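PDB 2PLW: ribosomal RNA methyltransferase, putative from Plasmodium falciparum, which probably transfers a methyl group from the S-adenosylmethionine it binds to ribosomal RNA, as a 2'-O-methyltransferase of uridine in the RlmE (FtsJ) family. Local coordinates for residues 34-39 against 188-193; 9-14 against 41-46. All blocks are in the same frame, centred on the assembly; numbering follows the deposited sequence.

Interaction 1. Residues 34-39 against 188-193; sequences GSWCQV and EIYLVC. With SAM (S-adenosylmethionine), chain C.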
ATOM      1  N   GLY A  34      -8.824   3.402   9.451  1.00 16.32           N
ATOM      2  CA  GLY A  34      -7.767   4.416   9.508  1.00 15.45           C
ATOM      3  C   GLY A  34      -6.620   4.222  10.458  1.00 15.60           C
ATOM      4  O   GLY A  34      -5.851   5.152  10.646  1.00 16.29           O
ATOM      5  N   SER A  35      -6.447   3.019  11.017  1.00 15.56           N
ATOM      6  CA  SER A  35      -5.397   2.842  12.022  1.00 16.12           C
ATOM      7  C   SER A  35      -3.971   2.892  11.492  1.00 15.34           C
ATOM      8  O   SER A  35      -3.072   3.303  12.219  1.00 14.95           O
ATOM      9  CB  SER A  35      -5.634   1.597  12.904  1.00 16.40           C
ATOM     10  OG  SER A  35      -5.255   0.410  12.233  1.00 17.91           O
ATOM     11  N   TRP A  36      -3.736   2.484  10.241  1.00 14.74           N
ATOM     12  CA  TRP A  36      -2.395   2.631   9.660  1.00 14.52           C
ATOM     13  C   TRP A  36      -2.081   4.105   9.521  1.00 14.85           C
ATOM     14  O   TRP A  36      -0.954   4.534   9.743  1.00 14.17           O
ATOM     15  CB  TRP A  36      -2.288   1.897   8.300  1.00 14.50           C
ATOM     16  CG  TRP A  36      -2.018   0.414   8.468  1.00 14.48           C
ATOM     17  CD1 TRP A  36      -2.341  -0.385   9.562  1.00 14.95           C
ATOM     18  CD2 TRP A  36      -1.330  -0.455   7.541  1.00 15.53           C
ATOM     19  NE1 TRP A  36      -1.891  -1.674   9.361  1.00 14.32           N
ATOM     20  CE2 TRP A  36      -1.265  -1.747   8.139  1.00 14.41           C
ATOM     21  CE3 TRP A  36      -0.746  -0.265   6.274  1.00 15.41           C
ATOM     22  CZ2 TRP A  36      -0.675  -2.844   7.505  1.00 13.16           C
ATOM     23  CZ3 TRP A  36      -0.126  -1.350   5.657  1.00 13.99           C
ATOM     24  CH2 TRP A  36      -0.103  -2.628   6.267  1.00 15.37           C
ATOM     25  N   CYS A  37      -3.091   4.878   9.136  1.00 15.13           N
ATOM     26  CA  CYS A  37      -2.934   6.326   9.041  1.00 15.66           C
ATOM     27  C   CYS A  37      -2.561   6.889  10.427  1.00 15.77           C
ATOM     28  O   CYS A  37      -1.691   7.743  10.534  1.00 15.07           O
ATOM     29  CB  CYS A  37      -4.192   6.986   8.506  1.00 16.30           C
ATOM     30  SG  CYS A  37      -4.307   6.863   6.684  1.00 20.12           S
ATOM     31  N   GLN A  38      -3.222   6.394  11.464  1.00 16.08           N
ATOM     32  CA  GLN A  38      -2.883   6.807  12.834  1.00 16.73           C
ATOM     33  C   GLN A  38      -1.469   6.435  13.224  1.00 16.70           C
ATOM     34  O   GLN A  38      -0.776   7.242  13.835  1.00 17.78           O
ATOM     35  CB  GLN A  38      -3.841   6.174  13.837  1.00 16.55           C
ATOM     36  CG  GLN A  38      -5.238   6.658  13.681  1.00 16.65           C
ATOM     37  CD  GLN A  38      -6.138   5.949  14.630  1.00 16.20           C
ATOM     38  OE1 GLN A  38      -6.426   4.770  14.449  1.00 16.86           O
ATOM     39  NE2 GLN A  38      -6.610   6.663  15.648  1.00 19.73           N
ATOM     40  N   VAL A  39      -1.028   5.223  12.877  1.00 17.23           N
ATOM     41  CA  VAL A  39       0.345   4.785  13.188  1.00 16.96           C
ATOM     42  C   VAL A  39       1.358   5.661  12.448  1.00 16.87           C
ATOM     43  O   VAL A  39       2.371   6.089  13.011  1.00 17.38           O
ATOM     44  CB  VAL A  39       0.568   3.295  12.788  1.00 16.97           C
ATOM     45  CG1 VAL A  39       2.047   2.944  12.787  1.00 16.97           C
ATOM     46  CG2 VAL A  39      -0.219   2.366  13.717  1.00 16.61           C
ATOM     47  N   GLU A 188      -1.879 -14.829   5.180  1.00 28.73           N
ATOM     48  CA  GLU A 188      -1.494 -13.570   4.532  1.00 26.33           C
ATOM     49  C   GLU A 188      -0.042 -13.209   4.781  1.00 24.27           C
ATOM     50  O   GLU A 188       0.515 -13.502   5.838  1.00 23.46           O
ATOM     51  CB  GLU A 188      -2.370 -12.430   5.018  1.00 27.08           C
ATOM     52  CG  GLU A 188      -3.729 -12.373   4.343  1.00 29.55           C
ATOM     53  CD  GLU A 188      -4.641 -11.361   4.991  1.00 33.74           C
ATOM     54  OE1 GLU A 188      -4.395 -11.005   6.166  1.00 34.94           O
ATOM     55  OE2 GLU A 188      -5.608 -10.920   4.316  1.00 37.14           O
ATOM     56  N   ILE A 189       0.577 -12.573   3.788  1.00 20.94           N
ATOM     57  CA  ILE A 189       1.959 -12.127   3.906  1.00 18.92           C
ATOM     58  C   ILE A 189       1.989 -10.716   3.368  1.00 17.60           C
ATOM     59  O   ILE A 189       1.015 -10.281   2.746  1.00 16.21           O
ATOM     60  CB  ILE A 189       2.965 -13.001   3.093  1.00 19.35           C
ATOM     61  CG1 ILE A 189       2.548 -13.136   1.611  1.00 19.88           C
ATOM     62  CG2 ILE A 189       3.148 -14.404   3.722  1.00 19.86           C
ATOM     63  CD1 ILE A 189       3.307 -12.198   0.682  1.00 24.49           C
ATOM     64  N   TYR A 190       3.084 -10.017   3.635  1.00 17.00           N
ATOM     65  CA  TYR A 190       3.363  -8.758   2.954  1.00 17.56           C
ATOM     66  C   TYR A 190       4.592  -8.933   2.082  1.00 16.51           C
ATOM     67  O   TYR A 190       5.554  -9.574   2.496  1.00 17.19           O
ATOM     68  CB  TYR A 190       3.578  -7.619   3.955  1.00 18.23           C
ATOM     69  CG  TYR A 190       2.350  -7.258   4.752  1.00 18.57           C
ATOM     70  CD1 TYR A 190       1.424  -6.316   4.270  1.00 18.31           C
ATOM     71  CD2 TYR A 190       2.107  -7.853   5.996  1.00 19.75           C
ATOM     72  CE1 TYR A 190       0.305  -5.963   5.002  1.00 19.16           C
ATOM     73  CE2 TYR A 190       0.973  -7.509   6.742  1.00 19.29           C
ATOM     74  CZ  TYR A 190       0.077  -6.575   6.235  1.00 20.20           C
ATOM     75  OH  TYR A 190      -1.034  -6.263   6.996  1.00 21.74           O
ATOM     76  N   LEU A 191       4.554  -8.361   0.873  1.00 15.41           N
ATOM     77  CA  LEU A 191       5.742  -8.242   0.041  1.00 15.17           C
ATOM     78  C   LEU A 191       6.318  -6.852   0.328  1.00 14.91           C
ATOM     79  O   LEU A 191       5.641  -5.856   0.130  1.00 15.06           O
ATOM     80  CB  LEU A 191       5.411  -8.409  -1.437  1.00 16.09           C
ATOM     81  CG  LEU A 191       4.801  -9.772  -1.815  1.00 16.95           C
ATOM     82  CD1 LEU A 191       4.013  -9.689  -3.154  1.00 19.46           C
ATOM     83  CD2 LEU A 191       5.871 -10.851  -1.874  1.00 21.61           C
ATOM     84  N   VAL A 192       7.521  -6.829   0.880  1.00 14.06           N
ATOM     85  CA  VAL A 192       8.213  -5.596   1.261  1.00 13.85           C
ATOM     86  C   VAL A 192       9.264  -5.266   0.219  1.00 14.23           C
ATOM     87  O   VAL A 192      10.238  -6.014   0.035  1.00 14.27           O
ATOM     88  CB  VAL A 192       8.871  -5.750   2.667  1.00 14.77           C
ATOM     89  CG1 VAL A 192       9.566  -4.450   3.054  1.00 14.74           C
ATOM     90  CG2 VAL A 192       7.825  -6.094   3.669  1.00 14.31           C
ATOM     91  N   CYS A 193       9.090  -4.132  -0.471  1.00 13.29           N
ATOM     92  CA  CYS A 193       9.922  -3.818  -1.602  1.00 13.08           C
ATOM     93  C   CYS A 193      10.651  -2.520  -1.330  1.00 13.17           C
ATOM     94  O   CYS A 193      10.025  -1.495  -1.067  1.00 13.55           O
ATOM     95  CB  CYS A 193       9.044  -3.626  -2.853  1.00 13.42           C
ATOM     96  SG  CYS A 193       7.908  -5.009  -3.145  1.00 13.60           S
TER
HETATM   97  N   SAM C 203      -5.109  -0.910   7.314  1.00 21.44           N
HETATM   98  CA  SAM C 203      -6.503  -0.516   7.710  1.00 21.54           C
HETATM   99  C   SAM C 203      -6.536   0.121   9.100  1.00 21.26           C
HETATM  100  O   SAM C 203      -5.564  -0.022   9.844  1.00 21.25           O
HETATM  101  OXT SAM C 203      -7.488   0.802   9.503  1.00 20.36           O
HETATM  102  CB  SAM C 203      -7.416  -1.747   7.651  1.00 21.36           C
HETATM  103  CG  SAM C 203      -7.621  -2.125   6.185  1.00 23.28           C
HETATM  104  SD  SAM C 203      -8.974  -3.274   5.870  1.00 28.18           S
HETATM  105  CE  SAM C 203      -8.234  -4.752   6.581  1.00 27.41           C
HETATM  106  C5' SAM C 203      -8.813  -3.589   4.093  1.00 22.22           C
HETATM  107  C4' SAM C 203      -9.421  -2.446   3.279  1.00 17.87           C
HETATM  108  O4' SAM C 203      -9.050  -2.631   1.910  1.00 18.07           O
HETATM  109  C3' SAM C 203     -10.967  -2.352   3.307  1.00 18.91           C
HETATM  110  O3' SAM C 203     -11.394  -1.188   3.982  1.00 18.51           O
HETATM  111  C2' SAM C 203     -11.368  -2.320   1.825  1.00 17.51           C
HETATM  112  O2' SAM C 203     -12.414  -1.422   1.471  1.00 17.29           O
HETATM  113  C1' SAM C 203     -10.057  -1.952   1.156  1.00 15.81           C
HETATM  114  N9  SAM C 203      -9.934  -2.311  -0.258  1.00 18.72           N
HETATM  115  C8  SAM C 203     -10.093  -3.545  -0.855  1.00 18.33           C
HETATM  116  N7  SAM C 203      -9.843  -3.418  -2.176  1.00 16.83           N
HETATM  117  C5  SAM C 203      -9.522  -2.121  -2.418  1.00 17.67           C
HETATM  118  C6  SAM C 203      -9.167  -1.421  -3.572  1.00 17.20           C
HETATM  119  N6  SAM C 203      -9.094  -2.028  -4.749  1.00 16.52           N
HETATM  120  N1  SAM C 203      -8.880  -0.081  -3.504  1.00 18.26           N
HETATM  121  C2  SAM C 203      -8.933   0.602  -2.302  1.00 18.01           C
HETATM  122  N3  SAM C 203      -9.269  -0.088  -1.153  1.00 16.31           N
HETATM  123  C4  SAM C 203      -9.573  -1.416  -1.221  1.00 17.56           C
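W36 and Y190 reach toward each other from opposite directions, one from the start of helix 35-43 and the other from strand 188-196, and meet through the indole's six-membered ring and the phenol, hydroxyl included. The phenol oxygen OH of Y190 sits at the indole edge, near its plane, 3.5 Å from CZ2 of W36, while W36 CH2 packs 3.6 Å from CE1 of Y190. The ring planes are 36° apart, too oblique for either a stack or a T-shaped pair. The 14.4 Å between CA of W36 and CA of Y190 is spanned by the two side chains. Polar partners fix each ring: W36 NE1 bonds to the carbonyl of A6, and Y190 OH to D113, whose other carboxylate oxygen bonds to S-adenosylmethionine. In the Rossmann-like fold of class I methyltransferases, the turn into this helix forms the glycine-rich cofactor motif. G34, its N-cap, has a positive phi (132°) at which a CB would jam against the preceding carbonyl oxygen, calling for glycine. The amides G34 N and S35 N both lie 2.9 Å from SAM OXT, so the helix start grips the carboxylate; W36 N adds a weak bond to SAM O. W36 CG lies beside the backbone N (chi1 -82°), which brings SAM N over one indole face, offset toward the rim, 3.6 Å from CG. On the strand side, Y190 also packs against K153, the predicted proton acceptor.

Interaction 2. Residues 9-14 against 41-46; sequences KLIELD and LERTKN
The guanidinium of R43 has D14 OD2 at its edge, close to its own plane, and the carbonyl oxygen of I11 over one face. The two flat groups are turned almost perpendicular, 79° apart, so a single oxygen serves the arginine in place of a paired, side-by-side bridge. This is a helix-to-helix salt bridge within the Rossmann-like methyltransferase fold: helix 7-17 carries the acid, and the last turn of helix 35-43 carries the base. R43 NH1 donates to D14 OD2 over 2.9 Å at a fairly straight 160°, reaching the oxygen on its anti side and a little out of the carboxylate plane. The two side chains slide past one another in opposite directions, which also brings CD of R43 to 3.3 Å from D14 OD2. D14 points toward the 41-46 segment from its CA; with CG anti to the backbone nitrogen (chi1 -171°), OD2 is placed to meet R43, and the bend of R43 at chi2 helps bring its head group there. NH1 has a second acceptor in N15 OD1, the next residue of helix 7-17, so this one nitrogen is held by two neighbouring side chains. The acid is doubly engaged as well: its other oxygen, OD1, accepts the backbone amides of F19 and L20, tying the salt bridge to the chain that follows helix 7-17. I11, whose side chain crosses that of R43 at about a right angle, touches the arginine by van der Waals contact, its methyl CG2 lying 3.5 Å from R43 NH2.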
ATOM      1  N   LYS A   9       0.000  -4.503  13.072  1.00 17.41           N
ATOM      2  CA  LYS A   9       0.712  -5.053  11.907  1.00 17.68           C
ATOM      3  C   LYS A   9       1.643  -4.014  11.292  1.00 16.81           C
ATOM      4  O   LYS A   9       2.724  -4.343  10.862  1.00 16.76           O
ATOM      5  CB  LYS A   9      -0.285  -5.553  10.853  1.00 17.88           C
ATOM      6  CG  LYS A   9      -1.072  -6.760  11.358  1.00 22.05           C
ATOM      7  CD  LYS A   9      -1.880  -7.461  10.268  1.00 25.99           C
ATOM      8  CE  LYS A   9      -3.112  -6.674   9.912  1.00 28.20           C
ATOM      9  NZ  LYS A   9      -4.262  -7.536   9.487  1.00 27.69           N
ATOM     10  N   LEU A  10       1.201  -2.758  11.205  1.00 16.40           N
ATOM     11  CA  LEU A  10       2.087  -1.726  10.650  1.00 16.21           C
ATOM     12  C   LEU A  10       3.229  -1.405  11.602  1.00 16.02           C
ATOM     13  O   LEU A  10       4.380  -1.245  11.189  1.00 15.18           O
ATOM     14  CB  LEU A  10       1.316  -0.472  10.233  1.00 16.07           C
ATOM     15  CG  LEU A  10       2.213   0.566   9.523  1.00 14.65           C
ATOM     16  CD1 LEU A  10       2.882   0.004   8.238  1.00 17.57           C
ATOM     17  CD2 LEU A  10       1.379   1.773   9.174  1.00 16.55           C
ATOM     18  N   ILE A  11       2.913  -1.342  12.897  1.00 17.04           N
ATOM     19  CA  ILE A  11       3.961  -1.164  13.918  1.00 17.57           C
ATOM     20  C   ILE A  11       5.054  -2.255  13.791  1.00 18.46           C
ATOM     21  O   ILE A  11       6.242  -1.962  13.819  1.00 18.71           O
ATOM     22  CB  ILE A  11       3.329  -1.127  15.334  1.00 17.66           C
ATOM     23  CG1 ILE A  11       2.503   0.147  15.500  1.00 17.31           C
ATOM     24  CG2 ILE A  11       4.407  -1.238  16.422  1.00 17.36           C
ATOM     25  CD1 ILE A  11       1.425   0.066  16.578  1.00 19.49           C
ATOM     26  N   GLU A  12       4.644  -3.511  13.626  1.00 18.67           N
ATOM     27  CA  GLU A  12       5.569  -4.618  13.445  1.00 20.53           C
ATOM     28  C   GLU A  12       6.407  -4.422  12.174  1.00 19.58           C
ATOM     29  O   GLU A  12       7.623  -4.574  12.192  1.00 19.31           O
ATOM     30  CB  GLU A  12       4.779  -5.932  13.394  1.00 20.33           C
ATOM     31  CG  GLU A  12       5.581  -7.168  13.055  1.00 23.88           C
ATOM     32  CD  GLU A  12       4.721  -8.427  12.923  1.00 26.08           C
ATOM     33  OE1 GLU A  12       3.510  -8.391  13.278  1.00 29.17           O
ATOM     34  OE2 GLU A  12       5.282  -9.460  12.452  1.00 31.99           O
ATOM     35  N   LEU A  13       5.732  -4.073  11.074  1.00 18.51           N
ATOM     36  CA  LEU A  13       6.405  -3.864   9.801  1.00 17.97           C
ATOM     37  C   LEU A  13       7.462  -2.765   9.893  1.00 17.87           C
ATOM     38  O   LEU A  13       8.594  -2.949   9.441  1.00 18.45           O
ATOM     39  CB  LEU A  13       5.392  -3.527   8.707  1.00 17.59           C
ATOM     40  CG  LEU A  13       4.612  -4.719   8.140  1.00 14.69           C
ATOM     41  CD1 LEU A  13       3.429  -4.190   7.337  1.00 16.06           C
ATOM     42  CD2 LEU A  13       5.522  -5.591   7.282  1.00 16.73           C
ATOM     43  N   ASP A  14       7.085  -1.624  10.466  1.00 18.17           N
ATOM     44  CA  ASP A  14       7.997  -0.490  10.546  1.00 18.93           C
ATOM     45  C   ASP A  14       9.118  -0.763  11.543  1.00 20.13           C
ATOM     46  O   ASP A  14      10.245  -0.349  11.335  1.00 19.95           O
ATOM     47  CB  ASP A  14       7.289   0.815  10.880  1.00 18.85           C
ATOM     48  CG  ASP A  14       8.217   2.028  10.737  1.00 21.81           C
ATOM     49  OD1 ASP A  14       8.791   2.213   9.644  1.00 21.34           O
ATOM     50  OD2 ASP A  14       8.442   2.750  11.733  1.00 22.05           O
ATOM     51  N   LEU A  41       0.947   8.722  11.469  1.00 18.43           N
ATOM     52  CA  LEU A  41       0.969   9.999  12.203  1.00 19.67           C
ATOM     53  C   LEU A  41       1.863   9.946  13.445  1.00 20.84           C
ATOM     54  O   LEU A  41       2.693  10.824  13.628  1.00 19.66           O
ATOM     55  CB  LEU A  41      -0.442  10.464  12.560  1.00 20.03           C
ATOM     56  CG  LEU A  41      -1.319  11.084  11.486  1.00 20.71           C
ATOM     57  CD1 LEU A  41      -2.742  11.163  12.002  1.00 21.94           C
ATOM     58  CD2 LEU A  41      -0.843  12.496  11.089  1.00 22.59           C
ATOM     59  N   GLU A  42       1.710   8.909  14.265  1.00 22.12           N
ATOM     60  CA  GLU A  42       2.522   8.737  15.482  1.00 24.19           C
ATOM     61  C   GLU A  42       4.012   8.672  15.221  1.00 24.71           C
ATOM     62  O   GLU A  42       4.815   9.285  15.936  1.00 25.55           O
ATOM     63  CB  GLU A  42       2.147   7.437  16.182  1.00 25.20           C
ATOM     64  CG  GLU A  42       0.840   7.475  16.880  1.00 28.29           C
ATOM     65  CD  GLU A  42       0.448   6.115  17.413  1.00 30.91           C
ATOM     66  OE1 GLU A  42       1.068   5.085  17.017  1.00 32.47           O
ATOM     67  OE2 GLU A  42      -0.501   6.078  18.218  1.00 35.22           O
ATOM     68  N   ARG A  43       4.378   7.884  14.217  1.00 24.11           N
ATOM     69  CA  ARG A  43       5.767   7.610  13.935  1.00 24.74           C
ATOM     70  C   ARG A  43       6.433   8.762  13.198  1.00 24.91           C
ATOM     71  O   ARG A  43       7.655   8.833  13.133  1.00 26.00           O
ATOM     72  CB  ARG A  43       5.897   6.301  13.185  1.00 24.52           C
ATOM     73  CG  ARG A  43       5.352   5.163  14.009  1.00 25.28           C
ATOM     74  CD  ARG A  43       6.086   3.907  13.768  1.00 27.75           C
ATOM     75  NE  ARG A  43       6.022   3.065  14.951  1.00 28.51           N
ATOM     76  CZ  ARG A  43       6.893   2.110  15.236  1.00 25.16           C
ATOM     77  NH1 ARG A  43       7.886   1.833  14.408  1.00 23.12           N
ATOM     78  NH2 ARG A  43       6.736   1.403  16.343  1.00 27.25           N
ATOM     79  N   THR A  44       5.628   9.672  12.659  1.00 24.51           N
ATOM     80  CA  THR A  44       6.193  10.830  11.974  1.00 24.83           C
ATOM     81  C   THR A  44       5.830  12.121  12.727  1.00 26.10           C
ATOM     82  O   THR A  44       5.803  13.181  12.139  1.00 27.04           O
ATOM     83  CB  THR A  44       5.744  10.891  10.480  1.00 24.12           C
ATOM     84  OG1 THR A  44       4.325  10.991  10.412  1.00 20.53           O
ATOM     85  CG2 THR A  44       6.180   9.653   9.694  1.00 23.05           C
ATOM     86  N   LYS A  45       5.580  12.024  14.036  1.00 28.07           N
ATOM     87  CA  LYS A  45       4.928  13.116  14.810  1.00 29.97           C
ATOM     88  C   LYS A  45       5.539  14.525  14.679  1.00 31.24           C
ATOM     89  O   LYS A  45       4.819  15.517  14.501  1.00 32.21           O
ATOM     90  CB  LYS A  45       4.782  12.725  16.296  1.00 30.64           C
ATOM     91  N   ASN A  46       6.861  14.617  14.754  1.00 32.31           N
ATOM     92  CA  ASN A  46       7.518  15.926  14.665  1.00 33.04           C
ATOM     93  C   ASN A  46       8.292  16.029  13.366  1.00 31.96           C
ATOM     94  O   ASN A  46       9.343  16.669  13.308  1.00 32.40           O
ATOM     95  CB  ASN A  46       8.474  16.141  15.835  1.00 34.20           C
ATOM     96  CG  ASN A  46       7.950  15.574  17.123  1.00 36.27           C
ATOM     97  OD1 ASN A  46       8.504  14.611  17.655  1.00 37.86           O
ATOM     98  ND2 ASN A  46       6.858  16.158  17.630  1.00 39.28           N
TER

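In the fold
From the N terminus, helix 7-17 comes first and contributes 9-14. After strand 24-29, helix 35-43 supplies 34-39 at its start and 41-46 at its end and just beyond. Interaction 2 therefore closes a short loop of 26 residues, joining two early helices. Interaction 1 closes a loop of 148 residues, in which the chain lays down five of the seven strands before strand 188-196 runs antiparallel beside strand 148-155. The two loops cross, since their segments alternate along the chain. They also touch: L10 packs on W36 and on V39, and K9 on Y190. Helix 7-17 thus leans on both the cofactor-binding helix and the late strand.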